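Local coordinates for conserved domain protein (Streptococcus pneumoniae, PDB 2I7R) that is of uncharacterised function but belongs to the glyoxalase/bleomycin resistance protein/dioxygenase superfamily and forms a two-chain assembly, at residues Gln8-Val13 with Cys47-Gln52. Sequence-based numbering, arbitrary orientation.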
ATOM      1  N   GLN A   8       7.639  -1.369   0.472  1.00 19.99           N
ATOM      2  CA  GLN A   8       6.972  -2.372   1.288  1.00 19.00           C
ATOM      3  C   GLN A   8       5.671  -1.804   1.848  1.00 18.01           C
ATOM      4  O   GLN A   8       5.609  -0.660   2.289  1.00 17.48           O
ATOM      5  CB  GLN A   8       7.898  -2.795   2.434  1.00 18.49           C
ATOM      6  CG  GLN A   8       7.337  -3.871   3.323  1.00 18.93           C
ATOM      7  CD  GLN A   8       8.322  -4.328   4.416  1.00 19.98           C
ATOM      8  OE1 GLN A   8       9.532  -4.436   4.181  1.00 22.10           O
ATOM      9  NE2 GLN A   8       7.794  -4.617   5.607  1.00 17.74           N
ATOM     10  N   LEU A   9       4.637  -2.622   1.829  1.00 16.84           N
ATOM     11  CA  LEU A   9       3.376  -2.239   2.399  1.00 15.50           C
ATOM     12  C   LEU A   9       2.993  -3.352   3.357  1.00 15.91           C
ATOM     13  O   LEU A   9       3.040  -4.534   2.993  1.00 15.59           O
ATOM     14  CB  LEU A   9       2.331  -2.077   1.283  1.00 15.00           C
ATOM     15  CG  LEU A   9       0.864  -1.954   1.683  1.00 15.21           C
ATOM     16  CD1 LEU A   9       0.582  -0.609   2.402  1.00 11.18           C
ATOM     17  CD2 LEU A   9      -0.015  -2.125   0.461  1.00 14.18           C
ATOM     18  N   ASP A  10       2.667  -2.988   4.599  1.00 15.96           N
ATOM     19  CA  ASP A  10       2.153  -3.982   5.532  1.00 16.89           C
ATOM     20  C   ASP A  10       0.648  -3.817   5.685  1.00 16.73           C
ATOM     21  O   ASP A  10       0.158  -2.710   5.789  1.00 17.57           O
ATOM     22  CB  ASP A  10       2.754  -3.829   6.929  1.00 16.94           C
ATOM     23  CG  ASP A  10       4.265  -3.851   6.947  1.00 18.75           C
ATOM     24  OD1 ASP A  10       4.900  -4.149   5.919  1.00 18.87           O
ATOM     25  OD2 ASP A  10       4.803  -3.534   8.031  1.00 20.63           O
ATOM     26  N   ILE A  11      -0.050  -4.934   5.771  1.00 16.70           N
ATOM     27  CA  ILE A  11      -1.468  -4.977   6.120  1.00 16.90           C
ATOM     28  C   ILE A  11      -1.582  -5.689   7.470  1.00 17.37           C
ATOM     29  O   ILE A  11      -1.112  -6.832   7.625  1.00 16.09           O
ATOM     30  CB  ILE A  11      -2.339  -5.774   5.076  1.00 15.27           C
ATOM     31  CG1 ILE A  11      -1.977  -5.422   3.616  1.00 15.13           C
ATOM     32  CG2 ILE A  11      -3.857  -5.614   5.414  1.00 15.54           C
ATOM     33  CD1 ILE A  11      -2.056  -3.913   3.289  1.00 12.24           C
ATOM     34  N   ILE A  12      -2.211  -5.017   8.429  1.00 18.42           N
ATOM     35  CA  ILE A  12      -2.388  -5.587   9.768  1.00 18.84           C
ATOM     36  C   ILE A  12      -3.732  -6.340   9.790  1.00 19.58           C
ATOM     37  O   ILE A  12      -4.808  -5.750   9.499  1.00 18.53           O
ATOM     38  CB  ILE A  12      -2.393  -4.501  10.843  1.00 19.52           C
ATOM     39  CG1 ILE A  12      -1.194  -3.571  10.720  1.00 19.86           C
ATOM     40  CG2 ILE A  12      -2.513  -5.102  12.235  1.00 21.85           C
ATOM     41  CD1 ILE A  12       0.112  -4.289  10.405  1.00 26.42           C
ATOM     42  N   VAL A  13      -3.654  -7.633  10.110  1.00 19.57           N
ATOM     43  CA  VAL A  13      -4.805  -8.551  10.094  1.00 21.19           C
ATOM     44  C   VAL A  13      -4.714  -9.534  11.282  1.00 22.94           C
ATOM     45  O   VAL A  13      -3.618  -9.844  11.736  1.00 23.32           O
ATOM     46  CB  VAL A  13      -4.929  -9.313   8.731  1.00 20.75           C
ATOM     47  CG1 VAL A  13      -5.092  -8.324   7.560  1.00 19.11           C
ATOM     48  CG2 VAL A  13      -3.728 -10.275   8.477  1.00 20.57           C
ATOM     49  N   CYS A  47       7.363  -5.351  -1.973  1.00 24.00           N
ATOM     50  CA  CYS A  47       6.962  -6.401  -1.028  1.00 23.13           C
ATOM     51  C   CYS A  47       5.659  -6.050  -0.356  1.00 21.32           C
ATOM     52  O   CYS A  47       5.369  -4.892  -0.132  1.00 21.95           O
ATOM     53  CB  CYS A  47       8.000  -6.607   0.060  1.00 23.03           C
ATOM     54  SG  CYS A  47       9.400  -7.490  -0.506  1.00 27.91           S
ATOM     55  N   LEU A  48       4.885  -7.066  -0.034  1.00 20.06           N
ATOM     56  CA  LEU A  48       3.645  -6.888   0.688  1.00 19.28           C
ATOM     57  C   LEU A  48       3.693  -7.836   1.891  1.00 18.98           C
ATOM     58  O   LEU A  48       3.740  -9.045   1.713  1.00 18.95           O
ATOM     59  CB  LEU A  48       2.451  -7.174  -0.259  1.00 18.48           C
ATOM     60  CG  LEU A  48       0.981  -7.185   0.224  1.00 19.81           C
ATOM     61  CD1 LEU A  48       0.475  -5.808   0.602  1.00 17.37           C
ATOM     62  CD2 LEU A  48       0.082  -7.735  -0.872  1.00 19.34           C
HETATM   63  N   MSE A  49       3.685  -7.291   3.105  1.00 18.32           N
HETATM   64  CA  MSE A  49       3.616  -8.112   4.312  1.00 19.08           C
HETATM   65  C   MSE A  49       2.190  -8.185   4.912  1.00 19.19           C
HETATM   66  O   MSE A  49       1.402  -7.228   4.839  1.00 19.09           O
HETATM   67  CB  MSE A  49       4.562  -7.564   5.398  1.00 19.48           C
HETATM   68  CG  MSE A  49       6.049  -7.900   5.223  1.00 22.60           C
HETATM   69 SE   MSE A  49       6.813  -7.714   3.441  1.00 32.75          SE
HETATM   70  CE  MSE A  49       8.763  -7.709   4.044  1.00 21.22           C
ATOM     71  N   LEU A  50       1.891  -9.311   5.538  1.00 18.60           N
ATOM     72  CA  LEU A  50       0.743  -9.412   6.431  1.00 19.81           C
ATOM     73  C   LEU A  50       1.312  -9.533   7.834  1.00 20.79           C
ATOM     74  O   LEU A  50       2.265 -10.284   8.061  1.00 21.03           O
ATOM     75  CB  LEU A  50      -0.097 -10.640   6.100  1.00 18.51           C
ATOM     76  CG  LEU A  50      -0.454 -10.827   4.626  1.00 17.87           C
ATOM     77  CD1 LEU A  50      -1.178 -12.149   4.461  1.00 17.48           C
ATOM     78  CD2 LEU A  50      -1.320  -9.647   4.131  1.00 17.52           C
ATOM     79  N   SER A  51       0.764  -8.787   8.773  1.00 21.92           N
ATOM     80  CA  SER A  51       1.279  -8.858  10.129  1.00 24.40           C
ATOM     81  C   SER A  51       0.146  -8.846  11.139  1.00 25.32           C
ATOM     82  O   SER A  51      -0.773  -8.063  11.008  1.00 25.38           O
ATOM     83  CB  SER A  51       2.277  -7.731  10.377  1.00 24.06           C
ATOM     84  OG  SER A  51       2.579  -7.647  11.760  1.00 28.46           O
ATOM     85  N   GLN A  52       0.210  -9.726  12.139  1.00 26.67           N
ATOM     86  CA  GLN A  52      -0.765  -9.704  13.220  1.00 27.90           C
ATOM     87  C   GLN A  52      -0.341  -8.691  14.292  1.00 27.94           C
ATOM     88  O   GLN A  52      -1.163  -8.005  14.892  1.00 27.03           O
ATOM     89  CB  GLN A  52      -0.930 -11.101  13.804  1.00 29.06           C
ATOM     90  CG  GLN A  52      -2.107 -11.239  14.754  1.00 32.28           C
ATOM     91  CD  GLN A  52      -1.988 -12.480  15.634  1.00 38.38           C
ATOM     92  OE1 GLN A  52      -1.566 -13.545  15.168  1.00 41.17           O
ATOM     93  NE2 GLN A  52      -2.352 -12.347  16.913  1.00 37.89           N
TER
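Selenomethionine M49 reaches across from its strand to the polar pair Q8 and D10 on the parallel strand beside it. Starting at its base, CB rests 3.5 Å from D10 OD1; CG lies alongside the hydrogen-bonded pair, nearer Q8 NE2 than D10 OD1. With chi1 at -78° CG sits beside the backbone N, and a bend at chi2 (44°) then swings the selenium back toward Q8, where SE comes 3.8 Å from Q8 CD. The terminal CE meets the amide itself, 3.4 Å from Q8 OE1, the two side chains crossing at about a right angle. Q8, extended beyond CG, is held in its rotation by D10: NE2 donates an almost straight bond (174°) to the syn lone pair of OD1, 2.9 Å away and in the amide plane. The other carboxylate oxygen, OD2, is hydrogen-bonded to H68 of the second subunit, so D10 ties this residue cluster to the dimer interface.

Beneath these side chains the backbones form a regular parallel ladder, L9 N to C47 O, M49 N to L9 O, I11 N to M49 O, S51 N to I11 O and V13 N to S51 O. These are the first and fourth strands of a βαβββ module, the repeating unit of the glyoxalase superfamily fold; strand 5-12 forms its edge within the chain, and an antiparallel strand of the second subunit continues the sheet. On the other face L9 and L48 lie side by side, CD2 of L9 3.7 Å from CD1 of L48, and that same CD1 also meets I11 CG1 at 3.9 Å. Further along, L50 CD2 touches I11 CB at 4.1 Å, while both L50 and V13 pack on V19 of helix 16-27.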